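Local coordinates for protein toll-like receptor 13 (Mus musculus, PDB 4Z0C) that recognises bacterial 23S ribosomal RNA through its leucine-rich repeat ectodomain, the part present here, and signals through MYD88 and TRAF6 to activate NF-kappa-B, at residues I168-H173 against K190-N195; L184-N189 against T205-S210; Q227-N232 against N250-D255. One frame throughout, in Å; residues are numbered along the deposited sequence.

Contact 1: residues I168-H173 against K190-N195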
# COMPACT_ATOMS: atom_id res chain seq x y z
N ILE A 168 43.04 4.96 18.50
CA ILE A 168 43.97 4.66 19.57
C ILE A 168 44.69 3.33 19.31
O ILE A 168 44.07 2.29 19.06
CB ILE A 168 43.26 4.64 20.92
CG1 ILE A 168 42.72 6.04 21.24
CG2 ILE A 168 44.21 4.23 22.01
CD1 ILE A 168 41.89 6.12 22.51
N MET A 169 46.01 3.38 19.39
CA MET A 169 46.84 2.24 19.04
C MET A 169 47.52 1.74 20.30
O MET A 169 47.71 0.54 20.46
CB MET A 169 47.90 2.67 18.01
CG MET A 169 48.58 1.52 17.28
SD MET A 169 49.31 2.07 15.72
CE MET A 169 47.92 2.89 14.95
N TYR A 170 47.87 2.67 21.18
CA TYR A 170 48.54 2.32 22.43
C TYR A 170 47.91 2.94 23.67
O TYR A 170 47.41 4.05 23.63
CB TYR A 170 50.01 2.73 22.35
CG TYR A 170 50.74 2.08 21.20
CD1 TYR A 170 51.01 0.72 21.24
CD2 TYR A 170 51.13 2.80 20.08
CE1 TYR A 170 51.65 0.09 20.19
CE2 TYR A 170 51.78 2.18 19.03
CZ TYR A 170 52.04 0.83 19.10
OH TYR A 170 52.68 0.17 18.07
N LEU A 171 47.96 2.21 24.78
CA LEU A 171 47.57 2.79 26.06
C LEU A 171 48.71 3.64 26.63
O LEU A 171 49.78 3.72 26.04
CB LEU A 171 47.17 1.70 27.07
CG LEU A 171 45.78 1.05 26.97
CD1 LEU A 171 44.96 1.66 25.83
CD2 LEU A 171 45.88 -0.45 26.85
N ASP A 172 48.45 4.31 27.75
CA ASP A 172 49.43 5.20 28.38
C ASP A 172 50.21 4.52 29.52
O ASP A 172 49.67 3.66 30.22
CB ASP A 172 48.72 6.47 28.88
CG ASP A 172 49.60 7.30 29.80
OD1 ASP A 172 49.57 7.06 31.02
OD2 ASP A 172 50.31 8.20 29.29
N HIS A 173 51.47 4.91 29.72
CA HIS A 173 52.31 4.24 30.73
C HIS A 173 52.99 5.12 31.77
O HIS A 173 54.10 4.83 32.21
CB HIS A 173 53.30 3.29 30.06
CG HIS A 173 52.63 2.19 29.31
ND1 HIS A 173 52.12 1.07 29.93
CD2 HIS A 173 52.32 2.07 27.99
CE1 HIS A 173 51.56 0.29 29.03
NE2 HIS A 173 51.67 0.87 27.84
N LYS A 190 42.25 0.74 17.15
CA LYS A 190 43.28 -0.10 16.55
C LYS A 190 44.35 -0.49 17.58
O LYS A 190 45.55 -0.41 17.30
CB LYS A 190 43.87 0.56 15.30
CG LYS A 190 43.57 2.03 15.19
CD LYS A 190 43.24 2.41 13.77
CE LYS A 190 44.46 2.27 12.89
NZ LYS A 190 45.49 3.32 13.17
N LEU A 191 43.88 -0.88 18.76
CA LEU A 191 44.74 -1.26 19.88
C LEU A 191 45.70 -2.39 19.57
O LEU A 191 45.28 -3.43 19.05
CB LEU A 191 43.89 -1.70 21.07
CG LEU A 191 43.17 -0.59 21.83
CD1 LEU A 191 42.29 -1.20 22.91
CD2 LEU A 191 44.19 0.35 22.43
N ARG A 192 46.96 -2.20 19.93
CA ARG A 192 47.98 -3.24 19.79
C ARG A 192 48.22 -3.88 21.14
O ARG A 192 48.86 -4.92 21.23
CB ARG A 192 49.29 -2.67 19.26
CG ARG A 192 49.22 -2.07 17.88
CD ARG A 192 49.68 -3.03 16.80
NE ARG A 192 49.56 -2.42 15.47
CZ ARG A 192 50.49 -1.65 14.91
NH1 ARG A 192 50.30 -1.14 13.71
NH2 ARG A 192 51.61 -1.38 15.57
N GLU A 193 47.69 -3.27 22.20
CA GLU A 193 47.96 -3.76 23.55
C GLU A 193 46.73 -3.63 24.46
O GLU A 193 45.87 -2.78 24.24
CB GLU A 193 49.12 -2.99 24.18
CG GLU A 193 48.66 -1.75 24.96
CD GLU A 193 49.76 -0.73 25.21
OE1 GLU A 193 50.20 -0.07 24.24
OE2 GLU A 193 50.15 -0.56 26.39
N LEU A 194 46.68 -4.47 25.48
CA LEU A 194 45.66 -4.36 26.52
C LEU A 194 46.33 -4.35 27.90
O LEU A 194 45.86 -4.98 28.84
CB LEU A 194 44.64 -5.50 26.42
CG LEU A 194 43.52 -5.29 25.39
CD1 LEU A 194 42.62 -6.51 25.28
CD2 LEU A 194 42.69 -4.07 25.74
N ASN A 195 47.44 -3.62 28.00
CA ASN A 195 48.22 -3.56 29.24
C ASN A 195 47.81 -2.35 30.09
O ASN A 195 48.20 -1.22 29.81
CB ASN A 195 49.71 -3.48 28.88
CG ASN A 195 50.62 -3.40 30.09
OD1 ASN A 195 50.16 -3.47 31.24
ND2 ASN A 195 51.92 -3.22 29.85

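Contact 2: residues L184-N189 against T205-S210. With NAG (2-acetamido-2-deoxy-beta-D-glucopyranose), chain N; NAG (2-acetamido-2-deoxy-beta-D-glucopyranose), chain F.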
# COMPACT_ATOMS: atom_id res chain seq x y z
N LEU A 184 34.12 1.91 30.41
CA LEU A 184 35.13 2.41 29.50
C LEU A 184 35.08 1.60 28.21
O LEU A 184 34.99 0.38 28.24
CB LEU A 184 36.51 2.30 30.15
CG LEU A 184 37.74 2.69 29.33
CD1 LEU A 184 37.73 4.18 29.00
CD2 LEU A 184 39.01 2.29 30.08
N SER A 185 35.14 2.27 27.07
CA SER A 185 35.07 1.56 25.81
C SER A 185 36.13 1.99 24.81
O SER A 185 36.27 3.17 24.52
CB SER A 185 33.68 1.70 25.19
OG SER A 185 33.65 1.08 23.92
N PHE A 186 36.87 1.01 24.28
CA PHE A 186 37.80 1.24 23.16
C PHE A 186 37.31 0.57 21.87
O PHE A 186 38.11 0.29 20.97
CB PHE A 186 39.19 0.68 23.49
CG PHE A 186 39.86 1.37 24.63
CD1 PHE A 186 40.55 2.56 24.42
CD2 PHE A 186 39.79 0.84 25.91
CE1 PHE A 186 41.17 3.22 25.48
CE2 PHE A 186 40.40 1.49 26.96
CZ PHE A 186 41.09 2.68 26.75
N GLU A 187 36.02 0.28 21.78
CA GLU A 187 35.48 -0.42 20.62
C GLU A 187 35.85 0.29 19.31
O GLU A 187 35.74 1.50 19.19
CB GLU A 187 33.95 -0.54 20.73
CG GLU A 187 33.28 -1.13 19.51
CD GLU A 187 31.77 -0.98 19.53
OE1 GLU A 187 31.19 -0.95 20.64
OE2 GLU A 187 31.16 -0.90 18.43
N GLY A 188 36.30 -0.49 18.34
CA GLY A 188 36.51 0.04 17.00
C GLY A 188 37.70 0.96 16.90
O GLY A 188 37.74 1.86 16.06
N ASN A 189 38.70 0.72 17.73
CA ASN A 189 39.97 1.40 17.58
C ASN A 189 40.98 0.48 16.92
O ASN A 189 40.60 -0.48 16.23
CB ASN A 189 40.48 1.86 18.94
CG ASN A 189 39.82 3.12 19.40
OD1 ASN A 189 40.35 4.20 19.20
ND2 ASN A 189 38.66 2.99 20.03
N THR A 205 33.61 -1.53 35.99
CA THR A 205 32.82 -2.76 35.89
C THR A 205 32.66 -3.26 34.46
O THR A 205 32.44 -4.44 34.24
CB THR A 205 31.42 -2.57 36.48
OG1 THR A 205 30.86 -1.39 35.91
CG2 THR A 205 31.50 -2.35 37.98
N ASN A 206 32.76 -2.34 33.51
CA ASN A 206 32.53 -2.65 32.11
C ASN A 206 33.68 -2.13 31.25
O ASN A 206 33.95 -0.94 31.22
CB ASN A 206 31.21 -2.02 31.61
CG ASN A 206 29.95 -2.69 32.19
OD1 ASN A 206 29.71 -2.66 33.40
ND2 ASN A 206 29.13 -3.29 31.30
N LEU A 207 34.35 -3.04 30.55
CA LEU A 207 35.40 -2.67 29.62
C LEU A 207 35.14 -3.28 28.27
O LEU A 207 34.83 -4.46 28.17
CB LEU A 207 36.76 -3.15 30.11
CG LEU A 207 37.92 -2.97 29.12
CD1 LEU A 207 38.23 -1.50 28.85
CD2 LEU A 207 39.18 -3.76 29.57
N SER A 208 35.28 -2.48 27.23
CA SER A 208 35.21 -3.03 25.88
C SER A 208 36.46 -2.72 25.09
O SER A 208 36.93 -1.59 25.08
CB SER A 208 33.96 -2.52 25.12
OG SER A 208 34.01 -3.02 23.80
N ALA A 209 37.00 -3.74 24.43
CA ALA A 209 38.10 -3.52 23.50
C ALA A 209 37.75 -4.19 22.19
O ALA A 209 38.62 -4.55 21.41
CB ALA A 209 39.42 -4.08 24.07
N SER A 210 36.45 -4.31 21.95
CA SER A 210 35.93 -5.00 20.77
C SER A 210 36.32 -4.35 19.43
O SER A 210 36.57 -3.15 19.37
CB SER A 210 34.41 -5.12 20.88
OG SER A 210 33.78 -4.24 19.98
C1 NAG N . 27.90 -3.76 31.92
C2 NAG N . 26.78 -3.60 30.89
C3 NAG N . 25.47 -4.21 31.37
C4 NAG N . 25.68 -5.66 31.77
C5 NAG N . 26.77 -5.72 32.83
C6 NAG N . 26.98 -7.19 33.20
C7 NAG N . 26.90 -1.66 29.45
C8 NAG N . 26.28 -0.34 29.10
N2 NAG N . 26.52 -2.21 30.59
O3 NAG N . 24.52 -4.09 30.35
O4 NAG N . 24.49 -6.22 32.30
O5 NAG N . 27.98 -5.12 32.37
O6 NAG N . 27.90 -7.29 34.26
O7 NAG N . 27.72 -2.20 28.71
C1 NAG F . 30.32 -6.15 22.78
C2 NAG F . 28.85 -6.34 23.13
C3 NAG F . 27.98 -6.48 21.87
C4 NAG F . 28.31 -5.36 20.90
C5 NAG F . 29.80 -5.51 20.59
C6 NAG F . 30.29 -4.64 19.45
C7 NAG F . 28.12 -7.40 25.13
C8 NAG F . 27.89 -8.65 25.93
N2 NAG F . 28.72 -7.52 23.95
O3 NAG F . 26.62 -6.47 22.20
O4 NAG F . 27.50 -5.46 19.75
O5 NAG F . 30.46 -5.16 21.78
O6 NAG F . 29.65 -3.39 19.58
O7 NAG F . 27.77 -6.30 25.53
O HOH W 1 31.53 -2.86 22.80

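Contact 3: residues Q227-N232 against N250-D255. With NAG (2-acetamido-2-deoxy-beta-D-glucopyranose), chain F; NAG (2-acetamido-2-deoxy-beta-D-glucopyranose), chain N.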
# COMPACT_ATOMS: atom_id res chain seq x y z
N GLN A 227 37.45 -4.93 40.00
CA GLN A 227 36.00 -4.97 40.07
C GLN A 227 35.31 -5.33 38.73
O GLN A 227 34.08 -5.29 38.62
CB GLN A 227 35.48 -3.61 40.55
CG GLN A 227 35.58 -3.41 42.04
CD GLN A 227 35.02 -4.58 42.82
OE1 GLN A 227 35.77 -5.45 43.27
NE2 GLN A 227 33.71 -4.61 42.98
N LEU A 228 36.11 -5.67 37.72
CA LEU A 228 35.62 -5.83 36.35
C LEU A 228 34.55 -6.90 36.22
O LEU A 228 34.77 -8.06 36.60
CB LEU A 228 36.78 -6.12 35.40
CG LEU A 228 36.45 -6.18 33.91
CD1 LEU A 228 35.88 -4.87 33.46
CD2 LEU A 228 37.70 -6.46 33.12
N LYS A 229 33.39 -6.52 35.68
CA LYS A 229 32.27 -7.46 35.58
C LYS A 229 31.95 -7.98 34.17
O LYS A 229 31.45 -9.09 34.03
CB LYS A 229 31.02 -6.85 36.19
CG LYS A 229 31.05 -6.66 37.68
CD LYS A 229 29.71 -6.10 38.15
CE LYS A 229 29.74 -5.76 39.62
NZ LYS A 229 28.41 -5.32 40.11
N SER A 230 32.18 -7.17 33.15
CA SER A 230 31.97 -7.56 31.76
C SER A 230 33.18 -7.20 30.98
O SER A 230 33.63 -6.05 31.02
CB SER A 230 30.79 -6.81 31.10
OG SER A 230 29.69 -6.68 31.97
N LEU A 231 33.68 -8.15 30.21
CA LEU A 231 34.81 -7.88 29.35
C LEU A 231 34.35 -8.18 27.93
O LEU A 231 33.88 -9.26 27.66
CB LEU A 231 36.03 -8.73 29.76
CG LEU A 231 37.27 -8.61 28.87
CD1 LEU A 231 37.75 -7.18 28.84
CD2 LEU A 231 38.36 -9.56 29.35
N ASN A 232 34.45 -7.20 27.05
CA ASN A 232 34.00 -7.35 25.68
C ASN A 232 35.17 -7.43 24.72
O ASN A 232 35.82 -6.42 24.44
CB ASN A 232 33.06 -6.19 25.30
CG ASN A 232 32.21 -6.50 24.09
OD1 ASN A 232 32.60 -7.30 23.24
ND2 ASN A 232 31.03 -5.89 24.02
N ASN A 250 36.16 -11.35 39.39
CA ASN A 250 34.85 -10.71 39.51
C ASN A 250 34.00 -10.72 38.23
O ASN A 250 32.88 -10.22 38.23
CB ASN A 250 34.98 -9.28 40.05
CG ASN A 250 35.06 -9.24 41.56
OD1 ASN A 250 34.29 -9.91 42.25
ND2 ASN A 250 36.00 -8.45 42.09
N LEU A 251 34.53 -11.28 37.16
CA LEU A 251 33.88 -11.23 35.86
C LEU A 251 32.54 -11.99 35.85
O LEU A 251 32.47 -13.14 36.28
CB LEU A 251 34.82 -11.75 34.77
CG LEU A 251 34.57 -11.12 33.40
CD1 LEU A 251 34.99 -9.66 33.40
CD2 LEU A 251 35.28 -11.88 32.28
N ARG A 252 31.49 -11.32 35.39
CA ARG A 252 30.16 -11.93 35.28
C ARG A 252 29.78 -12.25 33.83
O ARG A 252 28.97 -13.14 33.56
CB ARG A 252 29.09 -11.00 35.87
CG ARG A 252 28.74 -11.26 37.32
CD ARG A 252 29.66 -10.51 38.23
NE ARG A 252 29.24 -10.60 39.63
CZ ARG A 252 29.88 -10.02 40.64
NH1 ARG A 252 30.98 -9.30 40.42
NH2 ARG A 252 29.42 -10.15 41.87
N ALA A 253 30.38 -11.53 32.89
CA ALA A 253 30.00 -11.64 31.49
C ALA A 253 31.22 -11.46 30.60
O ALA A 253 32.09 -10.62 30.88
CB ALA A 253 28.90 -10.60 31.13
N MET A 254 31.29 -12.27 29.55
CA MET A 254 32.37 -12.17 28.59
C MET A 254 31.84 -12.26 27.18
O MET A 254 30.86 -12.95 26.91
CB MET A 254 33.39 -13.29 28.81
CG MET A 254 34.72 -13.02 28.12
SD MET A 254 36.07 -13.96 28.82
CE MET A 254 37.44 -13.27 27.91
N ASP A 255 32.52 -11.58 26.26
CA ASP A 255 32.15 -11.66 24.87
C ASP A 255 33.39 -12.05 24.09
O ASP A 255 34.35 -11.29 24.02
CB ASP A 255 31.58 -10.31 24.37
CG ASP A 255 30.79 -10.45 23.05
OD1 ASP A 255 31.03 -11.42 22.29
OD2 ASP A 255 29.94 -9.57 22.76
C1 NAG F . 30.32 -6.15 22.78
C2 NAG F . 28.85 -6.34 23.13
C3 NAG F . 27.98 -6.48 21.87
C4 NAG F . 28.31 -5.36 20.90
C5 NAG F . 29.80 -5.51 20.59
C6 NAG F . 30.29 -4.64 19.45
C7 NAG F . 28.12 -7.40 25.13
C8 NAG F . 27.89 -8.65 25.93
N2 NAG F . 28.72 -7.52 23.95
O3 NAG F . 26.62 -6.47 22.20
O4 NAG F . 27.50 -5.46 19.75
O5 NAG F . 30.46 -5.16 21.78
O6 NAG F . 29.65 -3.39 19.58
O7 NAG F . 27.77 -6.30 25.53
C1 NAG N . 27.90 -3.76 31.92
C2 NAG N . 26.78 -3.60 30.89
C3 NAG N . 25.47 -4.21 31.37
C4 NAG N . 25.68 -5.66 31.77
C5 NAG N . 26.77 -5.72 32.83
C6 NAG N . 26.98 -7.19 33.20
C7 NAG N . 26.90 -1.66 29.45
C8 NAG N . 26.28 -0.34 29.10
N2 NAG N . 26.52 -2.21 30.59
O3 NAG N . 24.52 -4.09 30.35
O4 NAG N . 24.49 -6.22 32.30
O5 NAG N . 27.98 -5.12 32.37
O6 NAG N . 27.90 -7.29 34.26
O7 NAG N . 27.72 -2.20 28.71

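Contact 1: residues I168-H173 against K190-N195
The carboxylate of Glu193 meets the edges of two rings. Its OE2 lies at the rim of the His173 imidazole and accepts from NE2 at 2.5 Å through the syn lone pair, ring and carboxylate being nearly coplanar (17° apart). Its OE1 lies in the plane of the Tyr170 phenol, 3.2 Å from CD1, and here the two groups are strongly inclined, by 65°. One face of that phenol carries CG of Met169, displaced toward the rim. Met169 reaches further: its SD sits over one face of the Arg192 guanidinium, 3.9 Å from NH1, with the two side chains running alongside each other in the same direction. Glu193 OE1 also receives a weak hydrogen bond from the backbone N of Leu171, at 3.2 Å. With a firm bond on OE2 and a weak one on OE1, the rotation of the carboxylate is probably restricted.

Leu171 lies against both an apolar and a polar neighbour. With CG swung beside the backbone N (chi1 -78°), its CD2 rests on CG of Glu193 at 3.6 Å, while CD1 meets CD2 of Leu191 at 3.7 Å, the two leucines crossing at about a right angle. CG2 of Ile168 lies 3.9 Å from the same Leu191 CD2. Backbone bonds run from Lys190 N to Ile168 O and, at 2.9 Å, from Arg192 N to Met169 O. Phe145 of helix 145-152 packs on both Ile168 and Leu171.

Ile168 N donates to Asn189 OD1 and Leu191 N to Asn212 OD1, as in the asparagine ladder of leucine-rich repeats. The two segments are thus equivalent parts of LRR 6 and LRR 7, following strands 160-162 and 183-185, the second running into the short strand 194-195, with aliphatic residues facing the solenoid core.

Contact 2: residues L184-N189 against T205-S210
A single water joins Glu187 to Ser208: it donates to Glu187 OE1 at 2.9 Å, accepts from Ser208 OG at 2.7 Å, and donates to ring O5 of an N-acetylglucosamine, also at 2.7 Å. That sugar is the one linked to Asn232 of the next strand. Glu187 comes within reach of it because its chain is extended, with CG opposite the backbone N (chi1 174°). On the way CG passes OG of Ser210 at 3.2 Å. Ser208 OG also takes a weak bond from Ser210 N, and Ser185 OG accepts from Glu187 N in an ST turn.

The backbones are parallel strands of LRR 7 and LRR 8, neighbouring rungs in the concave lining of the Toll-like receptor horseshoe. Leu184 pairs with Leu207 and Ser185 with Ser208. Phe186 N bonds to Ser208 O at 2.7 Å, the donor tilted 28° from the carbonyl plane. Beyond the strands Gly188 N still reaches Ser210 O, from within a type II turn spanning Phe186 to Asn189.

On the leucine face, Leu184 and Leu207 lie side by side, CD2 to CD1 4.1 Å, and CD1 of Leu207 also sits at the edge of the Phe186 ring. That ring meets Phe145 edge-to-face. Asn206 ND2 is covalently bonded to C1 of a second N-acetylglucosamine, 1.5 Å away.

Contact 3: residues Q227-N232 against N250-D255
Lys229 and Arg252 lie side by side and point the same way, the aliphatic part of the lysine running along the guanidinium with CG 3.8 Å from NH1. The lysine is extended beyond CG, whereas the arginine folds at its second torsion (chi2 87°), which lets NH1 donate to the carbonyl O of Asn250, two residues earlier. The like charges stay apart, Lys229 NZ standing 4.7 Å from Arg252 NH1, and may repel weakly.

Other pairs keep the same parallel habit. Leu228 lies alongside Leu251, CG to CD1 3.8 Å, and that CD1 also touches CB of Leu231. Next to it Leu231 and the extended Met254 run together, CD2 meeting CE at 4.1 Å. Gln227 and Asn250 instead meet with their amide planes 70° apart, and Asn250 ND2 bonds to Pro226 O.

Asn232 and Asp255 stand on the opposite face of the strands from Leu231 and Met254. ND2 of Asn232 carries an N-acetylglucosamine, and the acetamido N2 of that sugar donates to Asp255 OD2 at 2.7 Å, which probably restrains the first sugar on the adjacent repeat. Asn232 OD1 is taken by Ser234 N.

Between the backbones, Lys229 O is shared by Arg252 N at 2.6 Å and Ala253 N at 2.9 Å. Strands 230-232 and 253-255 follow, from LRR 9 and LRR 10; the axes of these short strands are almost exactly parallel and approach to 4.8 Å. Strand 206-208 flanks the first, strand 283-285 the second, and helix 268-275 covers Met254 through Leu274 and Leu275.

In the fold
The three contacts follow the solenoid from LRR 6 to LRR 10. Contact 1 and contact 2 interleave along the chain, their centres 12 Å apart; contact 3 comes later, its centre 12 Å from that of contact 2 and 19 Å from that of contact 1, which it does not touch. Contact 1 lies beyond the main strand array, its second segment ending in the short strand 194-195; Leu194 packs on Ala209 of contact 2, and Leu171 and Leu191 on Phe186. Contacts 2 and 3 share the parallel strand array, with 206-208 beside 230-232. Together they cover a continuous part of the horseshoe, with the same two N-acetylglucosamines lying over contacts 2 and 3.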